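Long-range contact in major exported Hcp3 protein (Pseudomonas aeruginosa, PDB 3HE1), which probably serves as a secreted ring-forming component of a type VI secretion system, as other members of the Hcp family do: residues 106-120 / 131-145. Residues are numbered along the deposited sequence; the frame is centred on the assembly and turned at random. Where two conformers were deposited one is given.
Sequences ALTSGERLTKVEIQW and HYYTTVLEDAIIVDI
Trp120 and Tyr133 show how a hydrogen-bonded antiparallel pair can bring two large rings into contact. With CG beside its own backbone N (chi1 -52°), the indole lies against strand 131-137, and Tyr133 brings the edge of its ring to the indole's five-membered face, CD2 reaching 3.4 Å from Trp120 CD1 in a T-shaped stack with planes at 76°. Two residues further along strand 131-137, at the next hydrogen-bonded pair, Thr135 OG1 accepts a hydrogen bond from Trp120 NE1 (2.7 Å), which helps fix the rotation of the indole. Phe96 of a neighbouring subunit meets both rings.

On the sheet face of Gln119, Glu117 and Lys115, the Gln119 amide stacks flat on the His131 imidazole with planes only 12° apart. Gln119 NE2 hydrogen-bonds to Glu117 OE2 (3.2 Å), which lies in the Gln119 amide plane and accepts with its anti lone pair. Val136 CG2 is a bump against the extended Glu117 chain, 3.5 Å from Glu117 CG.

Both strands turn a corner near Thr114 and Asp139. Asp139 and Ala140 together face Leu113 in a G1 beta bulge. The Asp139 carboxylate has its firmer salt bridge with Arg171; that to Arg112 alongside is long and doubtful, depending on one of two Arg112 conformers. Beyond the corner, Ile142 fills the hollow between helix and strand: its CD1 touches Ala106 CB at 3.8 Å, its CG1 Leu113 CD2 at 3.5 Å, and its CG2 the flank of Leu107. Leu107 CD1 presses tightly on Ile145 CG1 (3.5 Å). A long bent hairpin with its helix packed at one end is consistent with the curled antiparallel beta barrel of Hcp proteins.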
loop_
_atom_site.group_PDB
_atom_site.type_symbol
_atom_site.label_atom_id
_atom_site.label_comp_id
_atom_site.label_asym_id
_atom_site.label_seq_id
_atom_site.Cartn_x
_atom_site.Cartn_y
_atom_site.Cartn_z
ATOM N N ALA A 106 -28.009 -8.376 18.680
ATOM C CA ALA A 106 -27.097 -8.779 19.739
ATOM C C ALA A 106 -26.199 -7.612 20.155
ATOM O O ALA A 106 -26.151 -7.237 21.324
ATOM C CB ALA A 106 -26.258 -9.980 19.292
ATOM N N LEU A 107 -25.502 -7.035 19.188
ATOM C CA LEU A 107 -24.536 -5.984 19.461
ATOM C C LEU A 107 -25.216 -4.815 20.175
ATOM O O LEU A 107 -24.824 -4.438 21.279
ATOM C CB LEU A 107 -23.904 -5.524 18.143
ATOM C CG LEU A 107 -22.765 -4.509 18.043
ATOM C CD1 LEU A 107 -22.624 -4.144 16.593
ATOM C CD2 LEU A 107 -23.017 -3.262 18.847
ATOM N N THR A 108 -26.239 -4.248 19.540
ATOM C CA THR A 108 -26.922 -3.062 20.065
ATOM C C THR A 108 -27.710 -3.338 21.341
ATOM O O THR A 108 -28.101 -2.405 22.050
ATOM C CB THR A 108 -27.896 -2.446 19.034
ATOM O OG1 THR A 108 -28.776 -3.462 18.534
ATOM C CG2 THR A 108 -27.137 -1.814 17.879
ATOM N N SER A 109 -27.958 -4.613 21.621
ATOM C CA SER A 109 -28.701 -4.972 22.818
ATOM C C SER A 109 -27.773 -5.160 24.003
ATOM O O SER A 109 -28.222 -5.104 25.143
ATOM C CB SER A 109 -29.532 -6.238 22.601
ATOM O OG SER A 109 -28.709 -7.389 22.533
ATOM N N GLY A 110 -26.485 -5.384 23.734
ATOM C CA GLY A 110 -25.541 -5.755 24.781
ATOM C C GLY A 110 -25.718 -7.179 25.302
ATOM O O GLY A 110 -25.356 -7.498 26.444
ATOM N N GLU A 111 -26.274 -8.038 24.450
ATOM C CA GLU A 111 -26.611 -9.406 24.817
ATOM C C GLU A 111 -25.388 -10.329 24.961
ATOM O O GLU A 111 -24.604 -10.482 24.023
ATOM C CB GLU A 111 -27.579 -9.995 23.785
ATOM C CG GLU A 111 -27.857 -11.480 23.993
ATOM C CD GLU A 111 -28.536 -12.110 22.805
ATOM O OE1 GLU A 111 -28.991 -11.356 21.922
ATOM O OE2 GLU A 111 -28.601 -13.354 22.734
ATOM N N ARG A 112 -25.242 -10.941 26.138
ATOM C CA ARG A 112 -24.179 -11.913 26.376
ATOM C C ARG A 112 -24.378 -13.160 25.516
ATOM O O ARG A 112 -25.454 -13.760 25.496
ATOM C CB ARG A 112 -24.087 -12.304 27.860
ATOM C CG ARG A 112 -23.149 -13.495 28.137
ATOM C CD ARG A 112 -22.904 -13.754 29.633
ATOM N NE ARG A 112 -24.131 -14.040 30.374
ATOM C CZ ARG A 112 -24.695 -15.242 30.475
ATOM N NH1 ARG A 112 -24.155 -16.295 29.874
ATOM N NH2 ARG A 112 -25.809 -15.393 31.178
ATOM N N LEU A 113 -23.333 -13.536 24.791
ATOM C CA LEU A 113 -23.349 -14.728 23.956
ATOM C C LEU A 113 -22.897 -15.948 24.749
ATOM O O LEU A 113 -21.703 -16.085 25.034
ATOM C CB LEU A 113 -22.377 -14.537 22.794
ATOM C CG LEU A 113 -22.994 -14.251 21.451
ATOM C CD1 LEU A 113 -24.355 -13.594 21.683
ATOM C CD2 LEU A 113 -22.028 -13.388 20.636
ATOM N N THR A 114 -23.815 -16.850 25.093
ATOM C CA THR A 114 -23.417 -18.035 25.877
ATOM C C THR A 114 -22.274 -18.849 25.253
ATOM O O THR A 114 -21.352 -19.278 25.955
ATOM C CB THR A 114 -24.592 -18.983 26.183
ATOM O OG1 THR A 114 -25.338 -18.472 27.294
ATOM C CG2 THR A 114 -24.066 -20.351 26.545
ATOM N N LYS A 115 -22.337 -19.062 23.940
ATOM C CA LYS A 115 -21.260 -19.754 23.237
ATOM C C LYS A 115 -21.122 -19.334 21.779
ATOM O O LYS A 115 -22.069 -19.420 21.002
ATOM C CB LYS A 115 -21.417 -21.276 23.329
ATOM C CG LYS A 115 -20.288 -22.040 22.657
ATOM C CD LYS A 115 -20.106 -23.450 23.242
ATOM C CE LYS A 115 -20.904 -24.489 22.476
ATOM N NZ LYS A 115 -20.360 -25.860 22.707
ATOM N N VAL A 116 -19.931 -18.861 21.432
ATOM C CA VAL A 116 -19.521 -18.692 20.049
ATOM C C VAL A 116 -18.468 -19.752 19.827
ATOM O O VAL A 116 -17.510 -19.847 20.605
ATOM C CB VAL A 116 -18.862 -17.331 19.821
ATOM C CG1 VAL A 116 -18.255 -17.258 18.405
ATOM C CG2 VAL A 116 -19.862 -16.215 20.094
ATOM N N GLU A 117 -18.640 -20.557 18.787
ATOM C CA GLU A 117 -17.730 -21.661 18.565
ATOM C C GLU A 117 -17.363 -21.742 17.113
ATOM O O GLU A 117 -18.229 -21.970 16.273
ATOM C CB GLU A 117 -18.366 -22.970 19.004
ATOM C CG GLU A 117 -17.686 -24.206 18.439
ATOM C CD GLU A 117 -18.073 -25.480 19.182
ATOM O OE1 GLU A 117 -18.191 -25.429 20.428
ATOM O OE2 GLU A 117 -18.257 -26.533 18.521
ATOM N N ILE A 118 -16.071 -21.546 16.849
ATOM C CA ILE A 118 -15.485 -21.481 15.514
ATOM C C ILE A 118 -14.805 -22.803 15.155
ATOM O O ILE A 118 -13.867 -23.239 15.811
ATOM C CB ILE A 118 -14.409 -20.371 15.427
ATOM C CG1 ILE A 118 -15.015 -18.993 15.652
ATOM C CG2 ILE A 118 -13.739 -20.380 14.071
ATOM C CD1 ILE A 118 -15.794 -18.496 14.465
ATOM N N GLN A 119 -15.275 -23.424 14.090
ATOM C CA GLN A 119 -14.767 -24.711 13.695
ATOM C C GLN A 119 -13.934 -24.601 12.437
ATOM O O GLN A 119 -14.415 -24.141 11.403
ATOM C CB GLN A 119 -15.924 -25.670 13.452
ATOM C CG GLN A 119 -16.650 -26.056 14.710
ATOM C CD GLN A 119 -17.477 -27.313 14.516
ATOM O OE1 GLN A 119 -17.639 -27.806 13.387
ATOM N NE2 GLN A 119 -18.007 -27.842 15.617
ATOM N N TRP A 120 -12.690 -25.063 12.522
ATOM C CA TRP A 120 -11.744 -24.900 11.435
ATOM C C TRP A 120 -11.679 -26.131 10.519
ATOM O O TRP A 120 -11.671 -27.273 10.991
ATOM C CB TRP A 120 -10.366 -24.550 12.001
ATOM C CG TRP A 120 -10.366 -23.383 12.972
ATOM C CD1 TRP A 120 -10.768 -23.398 14.282
ATOM C CD2 TRP A 120 -9.932 -22.050 12.704
ATOM N NE1 TRP A 120 -10.614 -22.153 14.842
ATOM C CE2 TRP A 120 -10.093 -21.308 13.896
ATOM C CE3 TRP A 120 -9.417 -21.406 11.570
ATOM C CZ2 TRP A 120 -9.762 -19.960 13.991
ATOM C CZ3 TRP A 120 -9.089 -20.061 11.661
ATOM C CH2 TRP A 120 -9.266 -19.352 12.862
ATOM N N HIS A 131 -12.729 -31.359 9.757
ATOM C CA HIS A 131 -12.626 -30.448 10.869
ATOM C C HIS A 131 -11.426 -30.876 11.706
ATOM O O HIS A 131 -11.335 -32.023 12.140
ATOM C CB HIS A 131 -13.902 -30.488 11.697
ATOM C CG HIS A 131 -13.852 -29.609 12.904
ATOM N ND1 HIS A 131 -14.508 -29.915 14.076
ATOM C CD2 HIS A 131 -13.196 -28.447 13.131
ATOM C CE1 HIS A 131 -14.272 -28.968 14.966
ATOM N NE2 HIS A 131 -13.479 -28.065 14.418
ATOM N N TYR A 132 -10.494 -29.963 11.927
ATOM C CA TYR A 132 -9.255 -30.338 12.593
ATOM C C TYR A 132 -8.870 -29.384 13.732
ATOM O O TYR A 132 -7.943 -29.674 14.478
ATOM C CB TYR A 132 -8.116 -30.409 11.575
ATOM C CG TYR A 132 -7.621 -29.039 11.203
ATOM C CD1 TYR A 132 -6.434 -28.546 11.729
ATOM C CD2 TYR A 132 -8.361 -28.219 10.359
ATOM C CE1 TYR A 132 -5.985 -27.281 11.414
ATOM C CE2 TYR A 132 -7.920 -26.945 10.033
ATOM C CZ TYR A 132 -6.730 -26.482 10.568
ATOM O OH TYR A 132 -6.280 -25.221 10.254
ATOM N N TYR A 133 -9.567 -28.254 13.864
ATOM C CA TYR A 133 -9.270 -27.283 14.928
ATOM C C TYR A 133 -10.570 -26.632 15.416
ATOM O O TYR A 133 -11.488 -26.416 14.616
ATOM C CB TYR A 133 -8.329 -26.204 14.393
ATOM C CG TYR A 133 -7.518 -25.455 15.429
ATOM C CD1 TYR A 133 -6.394 -26.028 16.004
ATOM C CD2 TYR A 133 -7.842 -24.152 15.791
ATOM C CE1 TYR A 133 -5.639 -25.335 16.944
ATOM C CE2 TYR A 133 -7.094 -23.455 16.719
ATOM C CZ TYR A 133 -5.997 -24.052 17.293
ATOM O OH TYR A 133 -5.249 -23.370 18.218
ATOM N N THR A 134 -10.655 -26.325 16.714
ATOM C CA THR A 134 -11.778 -25.544 17.251
ATOM C C THR A 134 -11.340 -24.383 18.133
ATOM O O THR A 134 -10.415 -24.496 18.932
ATOM C CB THR A 134 -12.765 -26.403 18.029
ATOM O OG1 THR A 134 -13.248 -27.449 17.176
ATOM C CG2 THR A 134 -13.951 -25.569 18.514
ATOM N N THR A 135 -11.994 -23.251 17.930
ATOM C CA THR A 135 -11.855 -22.090 18.792
ATOM C C THR A 135 -13.234 -21.843 19.383
ATOM O O THR A 135 -14.231 -21.875 18.668
ATOM C CB THR A 135 -11.447 -20.844 17.997
ATOM O OG1 THR A 135 -10.204 -21.086 17.326
ATOM C CG2 THR A 135 -11.322 -19.637 18.930
ATOM N N VAL A 136 -13.305 -21.602 20.681
ATOM C CA VAL A 136 -14.601 -21.471 21.317
ATOM C C VAL A 136 -14.634 -20.368 22.357
ATOM O O VAL A 136 -13.800 -20.343 23.270
ATOM C CB VAL A 136 -14.991 -22.782 21.986
ATOM C CG1 VAL A 136 -16.170 -22.566 22.904
ATOM C CG2 VAL A 136 -15.327 -23.822 20.931
ATOM N N LEU A 137 -15.600 -19.464 22.225
ATOM C CA LEU A 137 -15.822 -18.448 23.248
ATOM C C LEU A 137 -16.944 -18.846 24.191
ATOM O O LEU A 137 -17.954 -19.400 23.770
ATOM C CB LEU A 137 -16.140 -17.092 22.637
ATOM C CG LEU A 137 -15.231 -16.683 21.478
ATOM C CD1 LEU A 137 -15.491 -15.223 21.096
ATOM C CD2 LEU A 137 -13.765 -16.914 21.835
ATOM N N GLU A 138 -16.728 -18.574 25.477
ATOM C CA GLU A 138 -17.755 -18.691 26.504
ATOM C C GLU A 138 -18.104 -17.280 26.982
ATOM O O GLU A 138 -17.217 -16.441 27.153
ATOM C CB GLU A 138 -17.273 -19.570 27.680
ATOM C CG GLU A 138 -16.664 -20.902 27.231
ATOM C CD GLU A 138 -16.700 -22.003 28.282
ATOM O OE1 GLU A 138 -17.332 -21.818 29.347
ATOM O OE2 GLU A 138 -16.097 -23.070 28.026
ATOM N N ASP A 139 -19.399 -17.025 27.172
ATOM C CA ASP A 139 -19.913 -15.746 27.683
ATOM C C ASP A 139 -19.356 -14.520 26.963
ATOM O O ASP A 139 -18.936 -13.546 27.584
ATOM C CB ASP A 139 -19.726 -15.640 29.199
ATOM C CG ASP A 139 -20.362 -16.809 29.950
ATOM O OD1 ASP A 139 -20.981 -17.685 29.301
ATOM O OD2 ASP A 139 -20.233 -16.861 31.191
ATOM N N ALA A 140 -19.406 -14.582 25.637
ATOM C CA ALA A 140 -18.873 -13.541 24.787
ATOM C C ALA A 140 -19.870 -12.408 24.602
ATOM O O ALA A 140 -21.066 -12.560 24.845
ATOM C CB ALA A 140 -18.454 -14.128 23.435
ATOM N N ILE A 141 -19.358 -11.260 24.177
ATOM C CA ILE A 141 -20.167 -10.074 23.944
ATOM C C ILE A 141 -19.722 -9.463 22.618
ATOM O O ILE A 141 -18.522 -9.348 22.361
ATOM C CB ILE A 141 -20.005 -9.070 25.103
ATOM C CG1 ILE A 141 -20.637 -9.641 26.379
ATOM C CG2 ILE A 141 -20.637 -7.757 24.741
ATOM C CD1 ILE A 141 -19.933 -9.271 27.678
ATOM N N ILE A 142 -20.666 -9.106 21.750
ATOM C CA ILE A 142 -20.281 -8.487 20.473
ATOM C C ILE A 142 -19.985 -6.984 20.624
ATOM O O ILE A 142 -20.874 -6.201 20.961
ATOM C CB ILE A 142 -21.358 -8.680 19.398
ATOM C CG1 ILE A 142 -21.771 -10.146 19.328
ATOM C CG2 ILE A 142 -20.861 -8.169 18.044
ATOM C CD1 ILE A 142 -22.637 -10.462 18.120
ATOM N N VAL A 143 -18.747 -6.575 20.356
ATOM C CA VAL A 143 -18.341 -5.215 20.679
ATOM C C VAL A 143 -18.386 -4.229 19.514
ATOM O O VAL A 143 -18.400 -3.023 19.730
ATOM C CB VAL A 143 -16.977 -5.186 21.376
ATOM C CG1 VAL A 143 -17.148 -5.593 22.834
ATOM C CG2 VAL A 143 -16.010 -6.117 20.681
ATOM N N ASP A 144 -18.422 -4.740 18.287
ATOM C CA ASP A 144 -18.621 -3.898 17.114
ATOM C C ASP A 144 -18.791 -4.703 15.842
ATOM O O ASP A 144 -18.337 -5.839 15.728
ATOM C CB ASP A 144 -17.529 -2.826 16.945
ATOM C CG ASP A 144 -16.208 -3.219 17.563
ATOM O OD1 ASP A 144 -15.554 -2.336 18.152
ATOM O OD2 ASP A 144 -15.815 -4.398 17.463
ATOM N N ILE A 145 -19.528 -4.110 14.908
ATOM C CA ILE A 145 -19.753 -4.700 13.592
ATOM C C ILE A 145 -19.494 -3.649 12.513
ATOM O O ILE A 145 -19.726 -2.462 12.711
ATOM C CB ILE A 145 -21.173 -5.308 13.449
ATOM C CG1 ILE A 145 -21.346 -6.496 14.398
ATOM C CG2 ILE A 145 -21.439 -5.755 12.013
ATOM C CD1 ILE A 145 -22.591 -7.300 14.133
#